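PDB 3TBN: putative uncharacterized protein from Magnetospirillum magneticum, which binds two [2Fe-2S] clusters as a type 6 CDGSH iron-sulfur protein related to Miner2, its wider cellular role being unknown. Local coordinates for residues Tyr20-Glu25 against Gln41-Gly46; Gly27-Trp32 against Pro55-Pro60; Gly64-Cys69 against Pro77-Gly82. One frame throughout, in Å; residues are numbered along the deposited sequence.

Contact 1 (Tyr20-Glu25 against Gln41-Gly46); sequences YPVTVE and QPFCDG. With FES (Fe2/s2 (inorganic) cluster), chain B.
A cis peptide bond joins Gln41 to Pro42, and both residues lie against Tyr20. Gln41 CB sits over one face of the Tyr20 ring, 3.8 Å from the ring centroid. This CH-pi contact is off-centre: CB comes closest to Tyr20 CZ, at 3.3 Å. Pro42 N lies over the same face, 4.2 Å above the plane and off-centre. The ring is put there by chi1 of -73°, which sets Tyr20 CG beside its backbone N and opposite the carbonyl carbon. Farther back, Pro42 CG meets Tyr20 CB at 3.7 Å.

Val22 meets the loop with both methyl groups. Its CG2 reaches toward Pro42 CG, 3.9 Å away. Its CG1 lies at the edge of the Phe43 ring, in the ring plane, 3.9 Å from Phe43 CZ. Pro42 CG sits over the centre of one face of that ring.

With an alanine here in place of Tyr20, Gln41 CB would probably lose its aromatic face and a gap would open beside the cis proline.

The amide of Gln41 turns to partners elsewhere, Lys72 and the carbonyl of Ser38. Past Phe43 the chain reaches the metal, where Cys44 SG binds FE1 at 2.3 Å. His48 binds the same iron. Cys44-Gly46 begin the Cys-Asp-Gly-Ser-His motif of a CDGSH [2Fe-2S] site, completed by Ser47 and His48, and the residues just before it pack on strand 20-24.

Contact 2 (Gly27-Trp32 against Pro55-Pro60); sequences GKTYHW and PVAYTP. With FES (Fe2/s2 (inorganic) cluster), chain B.
Strands 30-32 and 56-58 run antiparallel, with Tyr30-Tyr58 and Trp32-Val56 as hydrogen-bonded pairs and His31-Ala57 as the non-hydrogen-bonded pair between them. Tyr30 N to Tyr58 O is 2.8 Å and almost straight, at 177°. The return bond from Tyr58 N to Tyr30 O is more bent. Val56 N donates to Trp32 O at 3.0 Å. Beyond the paired strands, Gly27 N donates to Pro60 O at 2.9 Å.

Trp32 and Val56 lie side by side and point the same way. Val56 CG2 is at the edge of the indole, in its plane, 3.7 Å from Trp32 CE3. The indole NE1 is held by the carbonyl of Cys69, a ligand of the other cluster.

This two-stranded ribbon brings together parts of both CDGSH sequence repeats, consistent with the beta-cap region of CDGSH proteins, which packs beside the cluster-binding part. One end of it lies at a cluster: Pro55 N is 3.7 Å from the bridging sulfide S2.

Tyr30 and Tyr58 project from the same face of the ribbon as Trp32. Tyr58 O lies in the plane of the Tyr30 ring, at its edge. Pro60 crosses Tyr30 at about a right angle, and its CD is 4.0 Å from Tyr30 CD2. The Tyr30 hydroxyl bonds to the backbone N of Glu25. Thr29 and Thr59 join through their hydroxyls, with OG1 to OG1 at 2.8 Å. With chi1 of -57° in Thr29, its OG1 stands beside the backbone N, and its CG2 is left to touch Ala57 CB.

Contact 3 (Gly64-Cys69 against Pro77-Gly82); sequences GTAYFC and PPLCDG. With FES (Fe2/s2 (inorganic) cluster), chain C.
The Phe68 ring has Pro78 O at its edge, near the ring plane, 3.8 Å from Phe68 CD1. Leu79 CD2 approaches the same CD1 obliquely, 4.1 Å away. Pro78 CB also touches CD1, at 4.1 Å. Other aromatic rings meet Phe68 as well: Phe43 edge-to-face, and Tyr58 with its plane nearly perpendicular. Leu79 reaches Ala66 CB with the same CD2 methyl, so this one branch spans two residues of the strand.

Two backbone bonds flank the bridge between Phe68 and Leu79. Cys80 N donates to Tyr67 O at 2.9 Å. Pro78, after a cis peptide bond, offers its O to Cys69 N, also at 2.9 Å, as well as its CB to the Phe68 ring. The two bonds tie the backbone N of each of two cluster cysteines to the opposite segment.

Both cysteines hold SG opposite their backbone N, with chi1 of 172° in Cys69 and 178° in Cys80. Both torsions turn SG toward the cluster; the two cysteines stand at different places along the backbone and bind different irons. Cys69 SG binds FE2 at 2.4 Å, and Cys80 SG binds FE1 at 2.3 Å. Cys71 completes the protein ligands of FE2 and His84 those of FE1, giving the three-cysteine, one-histidine coordination of CDGSH proteins. Asp81 OD1 lies 3.5 Å from the bridging sulfide S2, and its carboxylate is held by Thr83 OG1 and Lys75 N.

Strand 64-68 pairs antiparallel with strand 20-24, where Val22 packs on Phe68 and Val24 on Ala66. Trp32 of strand 30-32 packs on Pro77 and Pro78.

Overall arrangement
Contacts 1 and 2 interleave along the chain, while contact 3 follows both. Their centres are about 9 Å apart for contacts 1 and 2, about 10 Å for contacts 1 and 3, and about 12 Å for contacts 2 and 3. Contacts 1 and 3 share the sheet of strands 20-24 and 64-68. Contact 2 forms the other sheet, from strands 30-32 and 56-58. Contacts 1 and 2 touch one cluster and contact 3 the other. Each sheet pairs strands from both halves of the sequence, so the two CDGSH repeats are intertwined in one chain. Phe68 meets Phe43 of contact 1 and Tyr58 of contact 2 beside the clusters; Trp32 lies nearer the space between them.

Contact 1 (Tyr20-Glu25 against Gln41-Gly46)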
loop_
_atom_site.group_PDB
_atom_site.type_symbol
_atom_site.label_atom_id
_atom_site.label_comp_id
_atom_site.label_asym_id
_atom_site.label_seq_id
_atom_site.Cartn_x
_atom_site.Cartn_y
_atom_site.Cartn_z
ATOM N N TYR A 20 7.142 4.186 0.815
ATOM C CA TYR A 20 8.140 3.305 1.393
ATOM C C TYR A 20 9.065 2.836 0.275
ATOM O O TYR A 20 8.703 1.956 -0.506
ATOM C CB TYR A 20 7.470 2.082 2.007
ATOM C CG TYR A 20 6.725 2.332 3.299
ATOM C CD1 TYR A 20 7.385 2.285 4.517
ATOM C CD2 TYR A 20 5.357 2.579 3.305
ATOM C CE1 TYR A 20 6.710 2.493 5.709
ATOM C CE2 TYR A 20 4.672 2.784 4.492
ATOM C CZ TYR A 20 5.350 2.738 5.689
ATOM O OH TYR A 20 4.661 2.942 6.864
ATOM N N PRO A 21 10.266 3.415 0.183
ATOM C CA PRO A 21 11.207 2.962 -0.842
ATOM C C PRO A 21 11.763 1.602 -0.469
ATOM O O PRO A 21 12.159 1.390 0.680
ATOM C CB PRO A 21 12.317 4.022 -0.805
ATOM C CG PRO A 21 11.788 5.142 0.041
ATOM C CD PRO A 21 10.802 4.531 0.973
ATOM N N VAL A 22 11.796 0.690 -1.426
ATOM C CA VAL A 22 12.345 -0.634 -1.188
ATOM C C VAL A 22 13.121 -1.060 -2.419
ATOM O O VAL A 22 12.626 -0.951 -3.535
ATOM C CB VAL A 22 11.246 -1.679 -0.916
ATOM C CG1 VAL A 22 11.879 -3.036 -0.635
ATOM C CG2 VAL A 22 10.355 -1.247 0.241
ATOM N N THR A 23 14.343 -1.534 -2.217
ATOM C CA THR A 23 15.110 -2.122 -3.302
ATOM C C THR A 23 14.507 -3.484 -3.592
ATOM O O THR A 23 14.406 -4.319 -2.695
ATOM C CB THR A 23 16.589 -2.256 -2.918
ATOM O OG1 THR A 23 17.108 -0.961 -2.593
ATOM C CG2 THR A 23 17.385 -2.853 -4.069
ATOM N N VAL A 24 14.078 -3.693 -4.834
ATOM C CA VAL A 24 13.424 -4.932 -5.229
ATOM C C VAL A 24 14.277 -5.744 -6.197
ATOM O O VAL A 24 15.133 -5.206 -6.909
ATOM C CB VAL A 24 12.026 -4.668 -5.850
ATOM C CG1 VAL A 24 11.080 -4.094 -4.802
ATOM C CG2 VAL A 24 12.124 -3.749 -7.067
ATOM N N GLU A 25 14.028 -7.049 -6.196
ATOM C CA GLU A 25 14.731 -8.004 -7.035
ATOM C C GLU A 25 13.877 -8.380 -8.236
ATOM O O GLU A 25 12.682 -8.648 -8.106
ATOM C CB GLU A 25 15.048 -9.267 -6.237
ATOM C CG GLU A 25 15.878 -9.038 -4.985
ATOM C CD GLU A 25 16.084 -10.319 -4.203
ATOM O OE1 GLU A 25 15.380 -10.523 -3.195
ATOM O OE2 GLU A 25 16.938 -11.133 -4.609
ATOM N N GLN A 41 5.192 -2.663 7.047
ATOM C CA GLN A 41 4.958 -1.852 5.859
ATOM C C GLN A 41 6.221 -1.778 5.012
ATOM O O GLN A 41 7.324 -1.673 5.542
ATOM C CB GLN A 41 4.538 -0.439 6.253
ATOM C CG GLN A 41 3.162 -0.348 6.878
ATOM C CD GLN A 41 2.061 -0.705 5.907
ATOM O OE1 GLN A 41 2.187 -0.505 4.704
ATOM N NE2 GLN A 41 0.964 -1.234 6.432
ATOM N N PRO A 42 6.071 -1.773 3.684
ATOM C CA PRO A 42 4.817 -1.690 2.929
ATOM C C PRO A 42 4.191 -3.038 2.572
ATOM O O PRO A 42 3.316 -3.068 1.712
ATOM C CB PRO A 42 5.257 -0.978 1.652
ATOM C CG PRO A 42 6.641 -1.495 1.429
ATOM C CD PRO A 42 7.247 -1.608 2.806
ATOM N N PHE A 43 4.628 -4.121 3.205
ATOM C CA PHE A 43 4.213 -5.460 2.801
ATOM C C PHE A 43 3.142 -6.048 3.699
ATOM O O PHE A 43 3.107 -5.789 4.893
ATOM C CB PHE A 43 5.439 -6.366 2.741
ATOM C CG PHE A 43 6.511 -5.815 1.861
ATOM C CD1 PHE A 43 7.727 -5.397 2.380
ATOM C CD2 PHE A 43 6.273 -5.644 0.508
ATOM C CE1 PHE A 43 8.702 -4.856 1.548
ATOM C CE2 PHE A 43 7.236 -5.101 -0.318
ATOM C CZ PHE A 43 8.449 -4.708 0.202
ATOM N N CYS A 44 2.275 -6.849 3.095
ATOM C CA CYS A 44 1.187 -7.518 3.791
ATOM C C CYS A 44 1.713 -8.474 4.848
ATOM O O CYS A 44 2.641 -9.228 4.586
ATOM C CB CYS A 44 0.369 -8.291 2.758
ATOM S SG CYS A 44 -1.011 -9.265 3.401
ATOM N N ASP A 45 1.113 -8.455 6.036
ATOM C CA ASP A 45 1.450 -9.430 7.072
ATOM C C ASP A 45 0.217 -10.194 7.543
ATOM O O ASP A 45 0.255 -10.861 8.573
ATOM C CB ASP A 45 2.196 -8.781 8.255
ATOM C CG ASP A 45 1.313 -7.891 9.115
ATOM O OD1 ASP A 45 0.117 -7.727 8.796
ATOM O OD2 ASP A 45 1.837 -7.341 10.114
ATOM N N GLY A 46 -0.864 -10.108 6.771
ATOM C CA GLY A 46 -2.095 -10.818 7.084
ATOM C C GLY A 46 -3.091 -10.044 7.931
ATOM O O GLY A 46 -4.194 -10.529 8.195
HETATM FE FE1 FES B . -2.571 -7.659 4.093
HETATM FE FE2 FES B . -2.674 -5.022 4.680
HETATM S S1 FES B . -1.891 -6.655 5.957
HETATM S S2 FES B . -3.289 -5.996 2.771
#

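Contact 2 (Gly27-Trp32 against Pro55-Pro60)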
loop_
_atom_site.group_PDB
_atom_site.type_symbol
_atom_site.label_atom_id
_atom_site.label_comp_id
_atom_site.label_asym_id
_atom_site.label_seq_id
_atom_site.Cartn_x
_atom_site.Cartn_y
_atom_site.Cartn_z
ATOM N N GLY A 27 11.880 -10.247 -10.876
ATOM C CA GLY A 27 11.178 -11.513 -10.944
ATOM C C GLY A 27 10.627 -12.036 -9.630
ATOM O O GLY A 27 9.958 -13.066 -9.630
ATOM N N LYS A 28 10.908 -11.360 -8.517
ATOM C CA LYS A 28 10.359 -11.764 -7.229
ATOM C C LYS A 28 9.035 -11.049 -7.001
ATOM O O LYS A 28 8.895 -9.880 -7.340
ATOM C CB LYS A 28 11.344 -11.446 -6.101
ATOM C CG LYS A 28 10.834 -11.819 -4.718
ATOM C CD LYS A 28 11.937 -11.778 -3.678
ATOM C CE LYS A 28 12.833 -12.999 -3.783
ATOM N NZ LYS A 28 13.833 -13.028 -2.688
ATOM N N THR A 29 8.059 -11.758 -6.448
ATOM C CA THR A 29 6.751 -11.180 -6.190
ATOM C C THR A 29 6.666 -10.632 -4.769
ATOM O O THR A 29 6.935 -11.339 -3.796
ATOM C CB THR A 29 5.638 -12.211 -6.417
ATOM O OG1 THR A 29 5.724 -12.725 -7.754
ATOM C CG2 THR A 29 4.273 -11.583 -6.202
ATOM N N TYR A 30 6.297 -9.357 -4.688
ATOM C CA TYR A 30 6.079 -8.637 -3.440
ATOM C C TYR A 30 4.581 -8.471 -3.238
ATOM O O TYR A 30 3.831 -8.302 -4.194
ATOM C CB TYR A 30 6.771 -7.263 -3.494
ATOM C CG TYR A 30 8.264 -7.402 -3.650
ATOM C CD1 TYR A 30 9.102 -7.371 -2.545
ATOM C CD2 TYR A 30 8.832 -7.639 -4.896
ATOM C CE1 TYR A 30 10.466 -7.550 -2.676
ATOM C CE2 TYR A 30 10.195 -7.816 -5.036
ATOM C CZ TYR A 30 11.005 -7.776 -3.924
ATOM O OH TYR A 30 12.357 -7.963 -4.072
ATOM N N HIS A 31 4.146 -8.510 -1.991
ATOM C CA HIS A 31 2.730 -8.412 -1.683
ATOM C C HIS A 31 2.499 -7.145 -0.886
ATOM O O HIS A 31 2.815 -7.067 0.297
ATOM C CB HIS A 31 2.278 -9.670 -0.951
ATOM C CG HIS A 31 2.563 -10.916 -1.725
ATOM N ND1 HIS A 31 1.693 -11.416 -2.669
ATOM C CD2 HIS A 31 3.649 -11.725 -1.751
ATOM C CE1 HIS A 31 2.214 -12.498 -3.218
ATOM N NE2 HIS A 31 3.401 -12.706 -2.678
ATOM N N TRP A 32 2.007 -6.128 -1.578
ATOM C CA TRP A 32 1.805 -4.807 -1.003
ATOM C C TRP A 32 0.581 -4.775 -0.110
ATOM O O TRP A 32 -0.490 -5.250 -0.496
ATOM C CB TRP A 32 1.625 -3.810 -2.140
ATOM C CG TRP A 32 1.314 -2.410 -1.717
ATOM C CD1 TRP A 32 2.158 -1.535 -1.106
ATOM C CD2 TRP A 32 0.078 -1.710 -1.906
ATOM N NE1 TRP A 32 1.528 -0.332 -0.900
ATOM C CE2 TRP A 32 0.247 -0.413 -1.382
ATOM C CE3 TRP A 32 -1.154 -2.056 -2.467
ATOM C CZ2 TRP A 32 -0.769 0.543 -1.411
ATOM C CZ3 TRP A 32 -2.165 -1.107 -2.488
ATOM C CH2 TRP A 32 -1.966 0.177 -1.965
ATOM N N PRO A 55 -4.170 -7.798 -0.284
ATOM C CA PRO A 55 -2.900 -7.289 -0.803
ATOM C C PRO A 55 -2.853 -7.271 -2.326
ATOM O O PRO A 55 -3.670 -7.917 -2.993
ATOM C CB PRO A 55 -1.878 -8.277 -0.240
ATOM C CG PRO A 55 -2.646 -9.542 -0.047
ATOM C CD PRO A 55 -4.008 -9.094 0.394
ATOM N N VAL A 56 -1.889 -6.527 -2.860
ATOM C CA VAL A 56 -1.672 -6.454 -4.294
ATOM C C VAL A 56 -0.296 -7.017 -4.627
ATOM O O VAL A 56 0.717 -6.569 -4.101
ATOM C CB VAL A 56 -1.764 -5.005 -4.796
ATOM C CG1 VAL A 56 -1.465 -4.933 -6.290
ATOM C CG2 VAL A 56 -3.134 -4.422 -4.495
ATOM N N ALA A 57 -0.269 -8.018 -5.500
ATOM C CA ALA A 57 0.979 -8.633 -5.926
ATOM C C ALA A 57 1.693 -7.739 -6.930
ATOM O O ALA A 57 1.069 -7.174 -7.831
ATOM C CB ALA A 57 0.705 -10.000 -6.533
ATOM N N TYR A 58 3.008 -7.634 -6.782
ATOM C CA TYR A 58 3.830 -6.784 -7.629
ATOM C C TYR A 58 5.114 -7.531 -7.940
ATOM O O TYR A 58 5.861 -7.883 -7.038
ATOM C CB TYR A 58 4.152 -5.476 -6.905
ATOM C CG TYR A 58 5.119 -4.580 -7.642
ATOM C CD1 TYR A 58 4.702 -3.809 -8.718
ATOM C CD2 TYR A 58 6.449 -4.494 -7.253
ATOM C CE1 TYR A 58 5.587 -2.989 -9.391
ATOM C CE2 TYR A 58 7.336 -3.678 -7.917
ATOM C CZ TYR A 58 6.902 -2.928 -8.984
ATOM O OH TYR A 58 7.789 -2.112 -9.646
ATOM N N THR A 59 5.365 -7.775 -9.222
ATOM C CA THR A 59 6.557 -8.492 -9.647
ATOM C C THR A 59 7.328 -7.613 -10.620
ATOM O O THR A 59 6.935 -7.473 -11.774
ATOM C CB THR A 59 6.199 -9.812 -10.346
ATOM O OG1 THR A 59 5.311 -10.573 -9.518
ATOM C CG2 THR A 59 7.456 -10.623 -10.634
ATOM N N PRO A 60 8.423 -6.997 -10.156
ATOM C CA PRO A 60 9.157 -6.094 -11.045
ATOM C C PRO A 60 9.925 -6.843 -12.121
ATOM O O PRO A 60 10.425 -7.940 -11.880
ATOM C CB PRO A 60 10.115 -5.368 -10.096
ATOM C CG PRO A 60 10.313 -6.317 -8.965
ATOM C CD PRO A 60 9.022 -7.066 -8.811
HETATM FE FE1 FES B . -2.571 -7.659 4.093
HETATM FE FE2 FES B . -2.674 -5.022 4.680
HETATM S S1 FES B . -1.891 -6.655 5.957
HETATM S S2 FES B . -3.289 -5.996 2.771
#

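Contact 3 (Gly64-Cys69 against Pro77-Gly82)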
loop_
_atom_site.group_PDB
_atom_site.type_symbol
_atom_site.label_atom_id
_atom_site.label_comp_id
_atom_site.label_asym_id
_atom_site.label_seq_id
_atom_site.Cartn_x
_atom_site.Cartn_y
_atom_site.Cartn_z
ATOM N N GLY A 64 15.720 -2.584 -8.920
ATOM C CA GLY A 64 15.671 -1.144 -8.768
ATOM C C GLY A 64 14.994 -0.777 -7.467
ATOM O O GLY A 64 14.749 -1.633 -6.628
ATOM N N THR A 65 14.712 0.507 -7.294
ATOM C CA THR A 65 13.962 0.967 -6.138
ATOM C C THR A 65 12.502 1.155 -6.517
ATOM O O THR A 65 12.192 1.860 -7.473
ATOM C CB THR A 65 14.510 2.299 -5.599
ATOM O OG1 THR A 65 15.891 2.146 -5.248
ATOM C CG2 THR A 65 13.725 2.746 -4.375
ATOM N N ALA A 66 11.615 0.504 -5.771
ATOM C CA ALA A 66 10.182 0.727 -5.894
ATOM C C ALA A 66 9.718 1.581 -4.724
ATOM O O ALA A 66 10.016 1.284 -3.573
ATOM C CB ALA A 66 9.442 -0.597 -5.903
ATOM N N TYR A 67 8.999 2.653 -5.028
ATOM C CA TYR A 67 8.407 3.512 -4.019
ATOM C C TYR A 67 6.972 3.060 -3.799
ATOM O O TYR A 67 6.053 3.479 -4.501
ATOM C CB TYR A 67 8.483 4.975 -4.454
ATOM C CG TYR A 67 9.901 5.488 -4.470
ATOM C CD1 TYR A 67 10.757 5.188 -5.519
ATOM C CD2 TYR A 67 10.394 6.246 -3.420
ATOM C CE1 TYR A 67 12.065 5.648 -5.532
ATOM C CE2 TYR A 67 11.700 6.710 -3.420
ATOM C CZ TYR A 67 12.529 6.406 -4.479
ATOM O OH TYR A 67 13.827 6.866 -4.482
ATOM N N PHE A 68 6.796 2.158 -2.843
ATOM C CA PHE A 68 5.483 1.619 -2.540
ATOM C C PHE A 68 4.639 2.652 -1.799
ATOM O O PHE A 68 5.141 3.422 -0.985
ATOM C CB PHE A 68 5.616 0.351 -1.702
ATOM C CG PHE A 68 6.130 -0.830 -2.465
ATOM C CD1 PHE A 68 5.303 -1.526 -3.332
ATOM C CD2 PHE A 68 7.433 -1.260 -2.305
ATOM C CE1 PHE A 68 5.773 -2.627 -4.027
ATOM C CE2 PHE A 68 7.902 -2.358 -2.994
ATOM C CZ PHE A 68 7.073 -3.039 -3.855
ATOM N N CYS A 69 3.348 2.667 -2.085
ATOM C CA CYS A 69 2.443 3.616 -1.460
ATOM C C CYS A 69 2.247 3.301 0.027
ATOM O O CYS A 69 1.936 2.169 0.401
ATOM C CB CYS A 69 1.109 3.602 -2.207
ATOM S SG CYS A 69 -0.221 4.562 -1.448
ATOM N N PRO A 77 -2.058 1.771 -7.530
ATOM C CA PRO A 77 -1.451 0.846 -6.569
ATOM C C PRO A 77 -0.668 -0.245 -7.293
ATOM O O PRO A 77 -1.064 -0.654 -8.386
ATOM C CB PRO A 77 -2.661 0.267 -5.826
ATOM C CG PRO A 77 -3.814 0.456 -6.761
ATOM C CD PRO A 77 -3.529 1.723 -7.500
ATOM N N PRO A 78 0.414 -0.748 -6.681
ATOM C CA PRO A 78 0.866 -0.508 -5.307
ATOM C C PRO A 78 1.881 0.621 -5.144
ATOM O O PRO A 78 2.429 0.774 -4.057
ATOM C CB PRO A 78 1.546 -1.828 -4.966
ATOM C CG PRO A 78 2.183 -2.227 -6.263
ATOM C CD PRO A 78 1.198 -1.816 -7.327
ATOM N N LEU A 79 2.152 1.373 -6.206
ATOM C CA LEU A 79 3.212 2.373 -6.176
ATOM C C LEU A 79 2.666 3.761 -5.862
ATOM O O LEU A 79 1.522 4.080 -6.180
ATOM C CB LEU A 79 3.958 2.389 -7.513
ATOM C CG LEU A 79 4.585 1.053 -7.912
ATOM C CD1 LEU A 79 5.310 1.197 -9.238
ATOM C CD2 LEU A 79 5.530 0.538 -6.836
ATOM N N CYS A 80 3.502 4.581 -5.236
ATOM C CA CYS A 80 3.183 5.971 -4.954
ATOM C C CYS A 80 2.973 6.742 -6.251
ATOM O O CYS A 80 3.796 6.664 -7.163
ATOM C CB CYS A 80 4.335 6.595 -4.162
ATOM S SG CYS A 80 4.142 8.343 -3.772
ATOM N N ASP A 81 1.869 7.479 -6.331
ATOM C CA ASP A 81 1.615 8.350 -7.474
ATOM C C ASP A 81 1.440 9.805 -7.050
ATOM O O ASP A 81 1.017 10.646 -7.844
ATOM C CB ASP A 81 0.401 7.872 -8.279
ATOM C CG ASP A 81 -0.914 8.104 -7.566
ATOM O OD1 ASP A 81 -0.902 8.500 -6.385
ATOM O OD2 ASP A 81 -1.970 7.868 -8.187
ATOM N N GLY A 82 1.782 10.101 -5.800
ATOM C CA GLY A 82 1.705 11.454 -5.278
ATOM C C GLY A 82 0.397 11.809 -4.590
ATOM O O GLY A 82 0.262 12.912 -4.064
HETATM FE FE1 FES C . 2.354 8.434 -2.279
HETATM FE FE2 FES C . 0.369 6.844 -1.312
HETATM S S1 FES C . 2.349 7.258 -0.380
HETATM S S2 FES C . 0.399 7.960 -3.231
#